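Local coordinates for type II secretion chaperone CpaB (Acinetobacter nosocomialis M2, PDB 6O38), which acts as the chaperone of the secreted metalloprotease CpaA, which it binds in a complex, probably readying it for export by the type II secretion system, at residues D110-G116 with F128-Q134. Numbering follows the deposited sequence.
Sequences DIVRWTG and FTITQSQ
V112, W114 and G116 pair with Q132, I130 and F128 as the hydrogen-bonded pairs of an antiparallel beta hairpin, formed by strands 111-118 and 127-133 within a larger antiparallel sheet. Each pair makes two backbone bonds, and W114 N to I130 O is nearly straight (2.7 Å, 170°). Beyond the V112-Q132 pair, Q134 N donates to D110 O at 3.0 Å.

The side chains of W114, I130, Q132 and F128 share one face of the sheet. The six-membered side of the W114 indole turns its edge to the partner strand, with I130 O in the ring plane. W114 CE3 is 4.3 Å from I130 CG2, and W114 CZ3 is 3.9 Å from Q132 CB. I77 of helix 74-78 touches W114 and Q132, and Q132 OE1 is hydrogen-bonded to Y72 OH and T139 OG1.

The other face carries I111, R113 and T131, and meets the protease CpaA. R113 runs along T131, with T131 CG2 over one face of its guanidinium, toward the rim. R113 NH1 forms a salt bridge, and T131 OG1 a hydrogen bond, with E400 of the CpaA chain. I111 CG2 meets T131 CG2 at 3.5 Å.

F128 has CG between its backbone N and carbonyl carbon (chi1 63°), which folds the ring over G116. This is a CH-pi contact, with G116 CA 3.8 Å from the F128 ring centroid.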
loop_
_atom_site.group_PDB
_atom_site.type_symbol
_atom_site.label_atom_id
_atom_site.label_comp_id
_atom_site.label_asym_id
_atom_site.label_seq_id
_atom_site.Cartn_x
_atom_site.Cartn_y
_atom_site.Cartn_z
ATOM N N ASP G 110 19.793 -4.128 -19.591
ATOM C CA ASP G 110 18.959 -5.319 -19.621
ATOM C C ASP G 110 17.655 -5.204 -18.842
ATOM O O ASP G 110 16.723 -5.967 -19.121
ATOM C CB ASP G 110 19.759 -6.516 -19.088
ATOM C CG ASP G 110 18.949 -7.792 -19.057
ATOM O OD1 ASP G 110 18.474 -8.218 -20.130
ATOM O OD2 ASP G 110 18.781 -8.358 -17.958
ATOM N N ILE G 111 17.548 -4.262 -17.910
ATOM C CA ILE G 111 16.406 -4.172 -17.008
ATOM C C ILE G 111 15.691 -2.850 -17.255
ATOM O O ILE G 111 16.326 -1.790 -17.304
ATOM C CB ILE G 111 16.839 -4.301 -15.536
ATOM C CG1 ILE G 111 17.563 -5.630 -15.321
ATOM C CG2 ILE G 111 15.643 -4.202 -14.621
ATOM C CD1 ILE G 111 18.190 -5.766 -13.950
ATOM N N VAL G 112 14.372 -2.920 -17.420
ATOM C CA VAL G 112 13.518 -1.751 -17.590
ATOM C C VAL G 112 12.446 -1.796 -16.513
ATOM O O VAL G 112 11.919 -2.868 -16.197
ATOM C CB VAL G 112 12.885 -1.714 -18.999
ATOM C CG1 VAL G 112 11.932 -0.539 -19.136
ATOM C CG2 VAL G 112 13.969 -1.656 -20.066
ATOM N N ARG G 113 12.127 -0.635 -15.944
ATOM C CA ARG G 113 11.122 -0.522 -14.895
ATOM C C ARG G 113 9.944 0.301 -15.395
ATOM O O ARG G 113 10.129 1.418 -15.889
ATOM C CB ARG G 113 11.705 0.122 -13.633
ATOM C CG ARG G 113 10.755 0.096 -12.446
ATOM C CD ARG G 113 11.254 0.947 -11.286
ATOM N NE ARG G 113 12.709 1.077 -11.255
ATOM C CZ ARG G 113 13.509 0.328 -10.502
ATOM N NH1 ARG G 113 12.999 -0.611 -9.718
ATOM N NH2 ARG G 113 14.821 0.517 -10.533
ATOM N N TRP G 114 8.742 -0.251 -15.267
ATOM C CA TRP G 114 7.508 0.478 -15.520
ATOM C C TRP G 114 6.887 0.898 -14.194
ATOM O O TRP G 114 6.819 0.103 -13.253
ATOM C CB TRP G 114 6.507 -0.370 -16.309
ATOM C CG TRP G 114 6.889 -0.608 -17.736
ATOM C CD1 TRP G 114 6.455 0.087 -18.826
ATOM C CD2 TRP G 114 7.763 -1.629 -18.232
ATOM N NE1 TRP G 114 7.015 -0.428 -19.971
ATOM C CE2 TRP G 114 7.822 -1.483 -19.633
ATOM C CE3 TRP G 114 8.507 -2.646 -17.628
ATOM C CZ2 TRP G 114 8.593 -2.317 -20.438
ATOM C CZ3 TRP G 114 9.272 -3.474 -18.430
ATOM C CH2 TRP G 114 9.310 -3.304 -19.819
ATOM N N THR G 115 6.439 2.148 -14.122
ATOM C CA THR G 115 5.761 2.674 -12.946
ATOM C C THR G 115 4.394 3.213 -13.344
ATOM O O THR G 115 4.253 3.869 -14.381
ATOM C CB THR G 115 6.587 3.778 -12.275
ATOM O OG1 THR G 115 7.911 3.294 -12.015
ATOM C CG2 THR G 115 5.947 4.202 -10.962
ATOM N N GLY G 116 3.384 2.922 -12.522
ATOM C CA GLY G 116 2.037 3.384 -12.790
ATOM C C GLY G 116 1.280 3.676 -11.513
ATOM O O GLY G 116 1.689 3.287 -10.417
ATOM N N PHE G 128 2.242 1.244 -8.552
ATOM C CA PHE G 128 2.805 -0.074 -8.800
ATOM C C PHE G 128 4.036 0.061 -9.683
ATOM O O PHE G 128 4.199 1.040 -10.414
ATOM C CB PHE G 128 1.781 -1.022 -9.449
ATOM C CG PHE G 128 1.312 -0.579 -10.807
ATOM C CD1 PHE G 128 0.209 0.247 -10.936
ATOM C CD2 PHE G 128 1.965 -1.001 -11.954
ATOM C CE1 PHE G 128 -0.227 0.655 -12.183
ATOM C CE2 PHE G 128 1.534 -0.597 -13.202
ATOM C CZ PHE G 128 0.437 0.231 -13.318
ATOM N N THR G 129 4.909 -0.942 -9.602
ATOM C CA THR G 129 6.133 -0.974 -10.387
ATOM C C THR G 129 6.312 -2.365 -10.969
ATOM O O THR G 129 6.054 -3.366 -10.295
ATOM C CB THR G 129 7.378 -0.610 -9.557
ATOM O OG1 THR G 129 7.649 -1.654 -8.612
ATOM C CG2 THR G 129 7.183 0.707 -8.818
ATOM N N ILE G 130 6.757 -2.422 -12.221
ATOM C CA ILE G 130 7.084 -3.673 -12.894
ATOM C C ILE G 130 8.508 -3.534 -13.407
ATOM O O ILE G 130 8.770 -2.740 -14.320
ATOM C CB ILE G 130 6.116 -3.997 -14.040
ATOM C CG1 ILE G 130 4.705 -4.235 -13.502
ATOM C CG2 ILE G 130 6.601 -5.211 -14.818
ATOM C CD1 ILE G 130 3.648 -4.324 -14.582
ATOM N N THR G 131 9.424 -4.303 -12.828
ATOM C CA THR G 131 10.832 -4.266 -13.193
ATOM C C THR G 131 11.189 -5.608 -13.819
ATOM O O THR G 131 11.006 -6.657 -13.191
ATOM C CB THR G 131 11.704 -3.978 -11.971
ATOM O OG1 THR G 131 11.061 -2.992 -11.154
ATOM C CG2 THR G 131 13.044 -3.433 -12.402
ATOM N N GLN G 132 11.697 -5.570 -15.048
ATOM C CA GLN G 132 11.802 -6.759 -15.881
ATOM C C GLN G 132 13.182 -6.843 -16.513
ATOM O O GLN G 132 13.663 -5.867 -17.099
ATOM C CB GLN G 132 10.729 -6.740 -16.973
ATOM C CG GLN G 132 10.760 -7.926 -17.915
ATOM C CD GLN G 132 9.482 -8.048 -18.718
ATOM O OE1 GLN G 132 8.395 -8.197 -18.160
ATOM N NE2 GLN G 132 9.605 -7.972 -20.038
ATOM N N SER G 133 13.809 -8.007 -16.395
ATOM C CA SER G 133 15.046 -8.308 -17.100
ATOM C C SER G 133 14.725 -9.052 -18.389
ATOM O O SER G 133 13.855 -9.927 -18.411
ATOM C CB SER G 133 15.985 -9.149 -16.233
ATOM O OG SER G 133 17.034 -9.710 -17.003
ATOM N N GLN G 134 15.413 -8.682 -19.468
ATOM C CA GLN G 134 15.195 -9.335 -20.753
ATOM C C GLN G 134 16.069 -10.575 -20.914
ATOM O O GLN G 134 15.591 -11.616 -21.374
ATOM C CB GLN G 134 15.430 -8.356 -21.907
ATOM C CG GLN G 134 15.190 -8.987 -23.270
ATOM C CD GLN G 134 13.716 -9.047 -23.622
ATOM O OE1 GLN G 134 12.891 -8.378 -23.001
ATOM N NE2 GLN G 134 13.376 -9.858 -24.619
#